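Aminoglycoside N(3)-acetyltransferase III (Serratia marcescens, PDB 7LAO) catalyses transfer of an acetyl group from acetyl-CoA to the 3-amino group of 2-deoxystreptamine antibiotics such as gentamicin, conferring resistance to them. Local coordinates at residues 25-30 with 156-161. Residues are numbered along the deposited sequence; the frame is centred on the assembly and turned at random.
Sequences MVHASL and GKVLLL
H27 and L160 meet over one face of the parallel pair 25-28 and 157-161, central in the mixed sheet of the enzyme. L160 CD2 lies 3.5 Å from H27 CD2, oblique to the imidazole, while V158 CG1 sits at the ring edge, in plane, 3.8 Å from the same H27 CD2. With CG beside the backbone N (chi1 -50°), the H27 ring runs back along its own strand towards M25, and its CD2 corner meets both methyls. M25, also buried, leads its extended chain off onto L148 and F151 of helix 147-153. On the other face, V26 CG1 bridges L159 CD2 at 4.0 Å and L161 CD1 at 3.9 Å, and helix 40-51 covers V26 and L159 through L47. The ends are looser: K157, partly exposed, reaches off to a salt bridge with D22, and A28 and S29 are also partly exposed, S29 OG capping A32 N. Five backbone hydrogen bonds, from M25 N to K157 O (2.9 Å) through to S29 N to L161 O (2.9 Å), satisfy the groups facing across the pair; V26 bonds outwards to M58, V158 and L160 to strand 246-252. Hydrocarbon alone (V26, A28, L159, L161) thus fills one face; V158 and L160 share the other with imidazole and the M25 thioether.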
# COMPACT_ATOMS: atom_id res chain seq x y z
N MET A 25 0.09 -7.59 -3.79
CA MET A 25 -0.07 -6.16 -3.58
C MET A 25 0.84 -5.45 -4.57
O MET A 25 2.07 -5.67 -4.57
CB MET A 25 0.30 -5.77 -2.15
CG MET A 25 0.13 -4.27 -1.85
SD MET A 25 0.06 -3.94 -0.02
CE MET A 25 -0.07 -2.14 -0.03
N VAL A 26 0.26 -4.57 -5.40
CA VAL A 26 0.99 -3.93 -6.50
C VAL A 26 1.27 -2.47 -6.16
O VAL A 26 0.36 -1.72 -5.78
CB VAL A 26 0.19 -4.01 -7.81
CG1 VAL A 26 1.03 -3.53 -9.05
CG2 VAL A 26 -0.40 -5.39 -8.03
N HIS A 27 2.51 -2.03 -6.39
CA HIS A 27 2.83 -0.60 -6.42
C HIS A 27 3.40 -0.33 -7.80
O HIS A 27 4.39 -0.95 -8.18
CB HIS A 27 3.86 -0.21 -5.34
CG HIS A 27 3.52 -0.71 -3.97
ND1 HIS A 27 2.69 -0.02 -3.11
CD2 HIS A 27 3.87 -1.85 -3.33
CE1 HIS A 27 2.56 -0.71 -1.99
NE2 HIS A 27 3.26 -1.82 -2.09
N ALA A 28 2.79 0.56 -8.56
CA ALA A 28 3.25 0.73 -9.94
C ALA A 28 3.55 2.18 -10.27
O ALA A 28 2.94 3.11 -9.72
CB ALA A 28 2.22 0.23 -10.97
N SER A 29 4.52 2.38 -11.17
CA SER A 29 4.60 3.59 -11.98
C SER A 29 4.24 3.18 -13.40
O SER A 29 5.01 2.49 -14.08
CB SER A 29 5.97 4.26 -11.96
OG SER A 29 6.07 5.07 -13.15
N LEU A 30 3.04 3.58 -13.84
CA LEU A 30 2.58 3.18 -15.16
C LEU A 30 3.36 3.86 -16.26
O LEU A 30 3.29 3.40 -17.41
CB LEU A 30 1.08 3.48 -15.33
CG LEU A 30 0.32 2.61 -14.33
CD1 LEU A 30 -1.12 3.04 -14.18
CD2 LEU A 30 0.40 1.15 -14.74
N GLY A 156 0.93 -13.00 1.21
CA GLY A 156 0.96 -12.11 0.07
C GLY A 156 2.37 -11.90 -0.48
O GLY A 156 3.39 -12.17 0.16
N LYS A 157 2.42 -11.45 -1.73
CA LYS A 157 3.68 -11.06 -2.38
C LYS A 157 3.57 -9.59 -2.78
O LYS A 157 2.48 -9.08 -3.08
CB LYS A 157 3.96 -11.89 -3.61
CG LYS A 157 4.14 -13.38 -3.33
CD LYS A 157 4.40 -14.10 -4.60
CE LYS A 157 4.53 -15.59 -4.47
NZ LYS A 157 4.66 -16.10 -5.90
N VAL A 158 4.69 -8.87 -2.70
CA VAL A 158 4.70 -7.46 -3.04
C VAL A 158 5.29 -7.34 -4.44
O VAL A 158 6.41 -7.81 -4.71
CB VAL A 158 5.49 -6.63 -2.03
CG1 VAL A 158 5.53 -5.16 -2.48
CG2 VAL A 158 4.84 -6.79 -0.57
N LEU A 159 4.55 -6.68 -5.31
CA LEU A 159 4.98 -6.46 -6.70
C LEU A 159 5.27 -4.98 -6.90
O LEU A 159 4.37 -4.16 -6.75
CB LEU A 159 3.87 -6.93 -7.64
CG LEU A 159 4.12 -6.55 -9.09
CD1 LEU A 159 5.36 -7.22 -9.60
CD2 LEU A 159 2.93 -6.92 -9.92
N LEU A 160 6.53 -4.63 -7.24
CA LEU A 160 6.87 -3.26 -7.63
C LEU A 160 7.01 -3.26 -9.15
O LEU A 160 7.83 -4.00 -9.69
CB LEU A 160 8.17 -2.77 -6.96
CG LEU A 160 8.32 -2.89 -5.43
CD1 LEU A 160 9.59 -2.20 -4.93
CD2 LEU A 160 7.06 -2.36 -4.67
N LEU A 161 6.19 -2.45 -9.83
CA LEU A 161 6.24 -2.31 -11.30
C LEU A 161 6.80 -0.93 -11.59
O LEU A 161 6.04 0.01 -11.78
CB LEU A 161 4.88 -2.46 -11.96
CG LEU A 161 4.19 -3.81 -11.81
CD1 LEU A 161 2.80 -3.79 -12.50
CD2 LEU A 161 5.07 -4.96 -12.34